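Local atomic coordinates of uncharacterized protein (Starkeya novella, PDB entry 5I20), a protein that exports amino acids of broad variety, among them L-threonine, L-methionine, L-lysine and L-glutamate, across the bacterial inner membrane. Residues Ser167-Val181 with Phe225-Val237. Sequence-based numbering, arbitrary orientation.
Sequences SVASRRFARVPTEVV and FYTWDIGMKRGDV
A loop-and-helix contact at the cytoplasmic face, in the second EamA-type half of a DMT-superfamily transporter, joins K233 to the V176 carbonyl. The last turn of helix 150-169 and the loop that follows it pack on helix 224-234. Two overlapping type I beta turns, R171 to A174 and F173 to V176, bend the chain over the lysine. Its side chain is extended beyond CG and passes alongside A174, with CE 3.2 Å from F173 O. NZ gives a hydrogen bond to V176 O at 2.6 Å, arriving above the carbonyl plane. NZ also forms a salt bridge with D229, one helical turn back, donating to OD2 on its syn lone pair at 2.9 Å. A methionine in place of K233 would probably leave D229 without its charge partner and V176 O without this donor. R171 binds the helix's C-terminal end. With CG anti to the backbone N (chi1 177°) and the chain bent at chi3, it turns NE onto M232 O, nearly straight at 2.9 Å and in the guanidinium plane. Farther along, V181 CG1 sits over one face of the Y226 ring in a CH-pi contact, while Y226 OH bonds to G43 O. On the helix 150-169 side, S167 OG also bonds to W163 O. W228 NE1 donates a hydrogen bond to that OG in the indole plane, 3.1 Å away with an N-H...O angle of 161°.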
loop_
_atom_site.group_PDB
_atom_site.type_symbol
_atom_site.label_atom_id
_atom_site.label_comp_id
_atom_site.label_asym_id
_atom_site.label_seq_id
_atom_site.Cartn_x
_atom_site.Cartn_y
_atom_site.Cartn_z
ATOM N N SER A 167 -4.574 -4.166 7.463
ATOM C CA SER A 167 -3.580 -5.186 7.143
ATOM C C SER A 167 -3.386 -6.178 8.284
ATOM O O SER A 167 -3.445 -7.392 8.083
ATOM C CB SER A 167 -2.241 -4.535 6.799
ATOM O OG SER A 167 -2.352 -3.704 5.658
ATOM N N VAL A 168 -3.142 -5.656 9.480
ATOM C CA VAL A 168 -2.920 -6.497 10.649
ATOM C C VAL A 168 -4.183 -7.274 11.022
ATOM O O VAL A 168 -4.112 -8.456 11.363
ATOM C CB VAL A 168 -2.442 -5.656 11.854
ATOM C CG1 VAL A 168 -2.399 -6.492 13.122
ATOM C CG2 VAL A 168 -1.075 -5.053 11.561
ATOM N N ALA A 169 -5.337 -6.616 10.941
ATOM C CA ALA A 169 -6.600 -7.256 11.306
ATOM C C ALA A 169 -7.033 -8.305 10.284
ATOM O O ALA A 169 -7.941 -9.096 10.546
ATOM C CB ALA A 169 -7.696 -6.215 11.478
ATOM N N SER A 170 -6.386 -8.312 9.122
ATOM C CA SER A 170 -6.684 -9.310 8.100
ATOM C C SER A 170 -6.360 -10.720 8.588
ATOM O O SER A 170 -7.011 -11.683 8.177
ATOM C CB SER A 170 -5.920 -9.010 6.808
ATOM O OG SER A 170 -6.391 -7.816 6.209
ATOM N N ARG A 171 -5.367 -10.846 9.466
ATOM C CA ARG A 171 -5.015 -12.159 10.004
ATOM C C ARG A 171 -6.146 -12.720 10.864
ATOM O O ARG A 171 -6.331 -13.933 10.943
ATOM C CB ARG A 171 -3.717 -12.095 10.813
ATOM C CG ARG A 171 -3.345 -13.421 11.460
ATOM C CD ARG A 171 -1.849 -13.565 11.648
ATOM N NE ARG A 171 -1.155 -13.667 10.370
ATOM C CZ ARG A 171 -0.179 -14.532 10.117
ATOM N NH1 ARG A 171 0.220 -15.379 11.058
ATOM N NH2 ARG A 171 0.395 -14.550 8.924
ATOM N N ARG A 172 -6.910 -11.834 11.494
ATOM C CA ARG A 172 -8.060 -12.244 12.292
ATOM C C ARG A 172 -9.113 -12.916 11.413
ATOM O O ARG A 172 -9.802 -13.842 11.845
ATOM C CB ARG A 172 -8.654 -11.036 13.030
ATOM C CG ARG A 172 -10.032 -11.262 13.634
ATOM C CD ARG A 172 -10.398 -10.145 14.604
ATOM N NE ARG A 172 -10.320 -10.587 15.995
ATOM C CZ ARG A 172 -10.478 -9.790 17.047
ATOM N NH1 ARG A 172 -10.719 -8.496 16.874
ATOM N NH2 ARG A 172 -10.392 -10.285 18.274
ATOM N N PHE A 173 -9.218 -12.453 10.172
ATOM C CA PHE A 173 -10.147 -13.029 9.208
ATOM C C PHE A 173 -9.449 -14.040 8.303
ATOM O O PHE A 173 -9.768 -14.142 7.121
ATOM C CB PHE A 173 -10.790 -11.930 8.356
ATOM C CG PHE A 173 -11.541 -10.905 9.155
ATOM C CD1 PHE A 173 -12.849 -11.140 9.550
ATOM C CD2 PHE A 173 -10.942 -9.708 9.509
ATOM C CE1 PHE A 173 -13.543 -10.197 10.286
ATOM C CE2 PHE A 173 -11.630 -8.763 10.246
ATOM C CZ PHE A 173 -12.932 -9.006 10.634
ATOM N N ALA A 174 -8.502 -14.786 8.863
ATOM C CA ALA A 174 -7.716 -15.741 8.084
ATOM C C ALA A 174 -8.578 -16.838 7.455
ATOM O O ALA A 174 -8.201 -17.416 6.435
ATOM C CB ALA A 174 -6.631 -16.359 8.952
ATOM N N ARG A 175 -9.729 -17.126 8.054
ATOM C CA ARG A 175 -10.636 -18.126 7.496
ATOM C C ARG A 175 -11.315 -17.617 6.226
ATOM O O ARG A 175 -11.756 -18.408 5.391
ATOM C CB ARG A 175 -11.693 -18.536 8.526
ATOM N N VAL A 176 -11.393 -16.295 6.085
ATOM C CA VAL A 176 -12.050 -15.683 4.934
ATOM C C VAL A 176 -11.214 -15.823 3.664
ATOM O O VAL A 176 -10.055 -15.410 3.634
ATOM C CB VAL A 176 -12.339 -14.189 5.183
ATOM C CG1 VAL A 176 -12.989 -13.563 3.962
ATOM C CG2 VAL A 176 -13.223 -14.018 6.411
ATOM N N PRO A 177 -11.806 -16.413 2.608
ATOM C CA PRO A 177 -11.132 -16.643 1.323
ATOM C C PRO A 177 -10.583 -15.363 0.697
ATOM O O PRO A 177 -11.144 -14.288 0.896
ATOM C CB PRO A 177 -12.239 -17.241 0.448
ATOM C CG PRO A 177 -13.191 -17.858 1.415
ATOM C CD PRO A 177 -13.177 -16.955 2.614
ATOM N N THR A 178 -9.493 -15.491 -0.053
ATOM C CA THR A 178 -8.826 -14.346 -0.664
ATOM C C THR A 178 -9.710 -13.654 -1.695
ATOM O O THR A 178 -9.691 -12.429 -1.821
ATOM C CB THR A 178 -7.503 -14.770 -1.335
ATOM O OG1 THR A 178 -6.661 -15.409 -0.369
ATOM C CG2 THR A 178 -6.776 -13.565 -1.912
ATOM N N GLU A 179 -10.500 -14.444 -2.416
ATOM C CA GLU A 179 -11.353 -13.924 -3.483
ATOM C C GLU A 179 -12.405 -12.938 -2.976
ATOM O O GLU A 179 -13.020 -12.222 -3.765
ATOM C CB GLU A 179 -12.039 -15.076 -4.229
ATOM C CG GLU A 179 -12.019 -16.411 -3.497
ATOM C CD GLU A 179 -10.723 -17.178 -3.704
ATOM O OE1 GLU A 179 -10.172 -17.134 -4.824
ATOM O OE2 GLU A 179 -10.253 -17.820 -2.740
ATOM N N VAL A 180 -12.607 -12.904 -1.662
ATOM C CA VAL A 180 -13.566 -11.987 -1.053
ATOM C C VAL A 180 -13.117 -10.531 -1.240
ATOM O O VAL A 180 -13.949 -9.623 -1.315
ATOM C CB VAL A 180 -13.766 -12.314 0.446
ATOM C CG1 VAL A 180 -14.670 -11.289 1.121
ATOM C CG2 VAL A 180 -14.352 -13.712 0.598
ATOM N N VAL A 181 -11.804 -10.326 -1.350
ATOM C CA VAL A 181 -11.221 -9.004 -1.606
ATOM C C VAL A 181 -11.820 -8.356 -2.858
ATOM O O VAL A 181 -11.956 -7.133 -2.932
ATOM C CB VAL A 181 -9.679 -9.098 -1.746
ATOM C CG1 VAL A 181 -9.088 -7.800 -2.283
ATOM C CG2 VAL A 181 -9.049 -9.454 -0.404
ATOM N N PHE A 225 -3.698 -6.603 -3.998
ATOM C CA PHE A 225 -4.527 -6.709 -2.800
ATOM C C PHE A 225 -4.789 -8.162 -2.423
ATOM O O PHE A 225 -4.938 -8.486 -1.246
ATOM C CB PHE A 225 -5.845 -5.953 -2.984
ATOM C CG PHE A 225 -5.687 -4.463 -2.932
ATOM C CD1 PHE A 225 -5.408 -3.825 -1.734
ATOM C CD2 PHE A 225 -5.799 -3.699 -4.080
ATOM C CE1 PHE A 225 -5.250 -2.452 -1.682
ATOM C CE2 PHE A 225 -5.645 -2.327 -4.035
ATOM C CZ PHE A 225 -5.370 -1.702 -2.834
ATOM N N TYR A 226 -4.829 -9.039 -3.418
ATOM C CA TYR A 226 -5.042 -10.457 -3.149
ATOM C C TYR A 226 -3.765 -11.105 -2.628
ATOM O O TYR A 226 -3.809 -11.930 -1.717
ATOM C CB TYR A 226 -5.534 -11.177 -4.404
ATOM C CG TYR A 226 -6.771 -10.545 -4.999
ATOM C CD1 TYR A 226 -8.042 -10.941 -4.596
ATOM C CD2 TYR A 226 -6.667 -9.543 -5.953
ATOM C CE1 TYR A 226 -9.172 -10.359 -5.136
ATOM C CE2 TYR A 226 -7.793 -8.956 -6.495
ATOM C CZ TYR A 226 -9.041 -9.367 -6.082
ATOM O OH TYR A 226 -10.159 -8.781 -6.624
ATOM N N THR A 227 -2.629 -10.725 -3.201
ATOM C CA THR A 227 -1.349 -11.289 -2.789
ATOM C C THR A 227 -0.922 -10.709 -1.437
ATOM O O THR A 227 -0.155 -11.324 -0.701
ATOM C CB THR A 227 -0.258 -11.041 -3.859
ATOM O OG1 THR A 227 0.953 -11.700 -3.487
ATOM C CG2 THR A 227 0.027 -9.578 -4.007
ATOM N N TRP A 228 -1.439 -9.527 -1.112
ATOM C CA TRP A 228 -1.205 -8.905 0.186
ATOM C C TRP A 228 -2.078 -9.580 1.238
ATOM O O TRP A 228 -1.658 -9.793 2.377
ATOM C CB TRP A 228 -1.494 -7.403 0.115
ATOM C CG TRP A 228 -1.227 -6.633 1.373
ATOM C CD1 TRP A 228 -2.156 -6.091 2.213
ATOM C CD2 TRP A 228 0.055 -6.298 1.923
ATOM N NE1 TRP A 228 -1.535 -5.446 3.253
ATOM C CE2 TRP A 228 -0.179 -5.557 3.100
ATOM C CE3 TRP A 228 1.374 -6.555 1.538
ATOM C CZ2 TRP A 228 0.858 -5.072 3.893
ATOM C CZ3 TRP A 228 2.401 -6.071 2.329
ATOM C CH2 TRP A 228 2.137 -5.340 3.492
ATOM N N ASP A 229 -3.297 -9.925 0.837
ATOM C CA ASP A 229 -4.222 -10.642 1.706
ATOM C C ASP A 229 -3.631 -11.986 2.126
ATOM O O ASP A 229 -3.739 -12.383 3.288
ATOM C CB ASP A 229 -5.570 -10.841 1.007
ATOM C CG ASP A 229 -6.639 -11.365 1.942
ATOM O OD1 ASP A 229 -7.108 -10.596 2.804
ATOM O OD2 ASP A 229 -7.024 -12.545 1.805
ATOM N N ILE A 230 -2.998 -12.673 1.179
ATOM C CA ILE A 230 -2.359 -13.956 1.459
ATOM C C ILE A 230 -1.209 -13.800 2.456
ATOM O O ILE A 230 -1.101 -14.566 3.414
ATOM C CB ILE A 230 -1.831 -14.615 0.170
ATOM C CG1 ILE A 230 -3.001 -15.025 -0.728
ATOM C CG2 ILE A 230 -0.961 -15.823 0.499
ATOM C CD1 ILE A 230 -2.581 -15.714 -2.012
ATOM N N GLY A 231 -0.361 -12.801 2.230
ATOM C CA GLY A 231 0.750 -12.530 3.124
ATOM C C GLY A 231 0.309 -12.164 4.531
ATOM O O GLY A 231 0.940 -12.560 5.504
ATOM N N MET A 232 -0.776 -11.404 4.644
ATOM C CA MET A 232 -1.253 -10.968 5.953
ATOM C C MET A 232 -1.878 -12.116 6.742
ATOM O O MET A 232 -1.804 -12.142 7.971
ATOM C CB MET A 232 -2.268 -9.825 5.814
ATOM C CG MET A 232 -1.673 -8.471 5.434
ATOM S SD MET A 232 -0.496 -7.796 6.632
ATOM C CE MET A 232 1.060 -8.161 5.826
ATOM N N LYS A 233 -2.482 -13.066 6.033
ATOM C CA LYS A 233 -3.223 -14.150 6.675
ATOM C C LYS A 233 -2.386 -15.396 6.945
ATOM O O LYS A 233 -2.707 -16.180 7.838
ATOM C CB LYS A 233 -4.438 -14.532 5.824
ATOM C CG LYS A 233 -5.546 -13.499 5.841
ATOM C CD LYS A 233 -6.705 -13.905 4.947
ATOM C CE LYS A 233 -7.805 -12.858 4.990
ATOM N NZ LYS A 233 -8.845 -13.088 3.951
ATOM N N ARG A 234 -1.321 -15.578 6.173
ATOM C CA ARG A 234 -0.535 -16.808 6.242
ATOM C C ARG A 234 0.965 -16.557 6.297
ATOM O O ARG A 234 1.741 -17.466 6.584
ATOM C CB ARG A 234 -0.849 -17.702 5.042
ATOM C CG ARG A 234 -2.201 -18.389 5.092
ATOM C CD ARG A 234 -2.802 -18.455 3.701
ATOM N NE ARG A 234 -3.529 -19.696 3.459
ATOM C CZ ARG A 234 -4.174 -19.968 2.330
ATOM N NH1 ARG A 234 -4.188 -19.080 1.344
ATOM N NH2 ARG A 234 -4.809 -21.124 2.189
ATOM N N GLY A 235 1.376 -15.328 6.010
ATOM C CA GLY A 235 2.787 -15.000 5.974
ATOM C C GLY A 235 3.279 -14.344 7.247
ATOM O O GLY A 235 2.602 -14.363 8.274
ATOM N N ASP A 236 4.469 -13.760 7.172
ATOM C CA ASP A 236 5.072 -13.084 8.311
ATOM C C ASP A 236 4.737 -11.595 8.273
ATOM O O ASP A 236 5.369 -10.823 7.550
ATOM C CB ASP A 236 6.588 -13.299 8.310
ATOM C CG ASP A 236 7.227 -12.967 9.641
ATOM O OD1 ASP A 236 6.695 -12.103 10.366
ATOM O OD2 ASP A 236 8.268 -13.573 9.966
ATOM N N VAL A 237 3.745 -11.204 9.067
ATOM C CA VAL A 237 3.251 -9.830 9.096
ATOM C C VAL A 237 4.309 -8.805 9.514
ATOM O O VAL A 237 4.411 -7.732 8.914
ATOM C CB VAL A 237 2.041 -9.698 10.046
ATOM C CG1 VAL A 237 1.578 -8.249 10.136
ATOM C CG2 VAL A 237 0.904 -10.592 9.584
#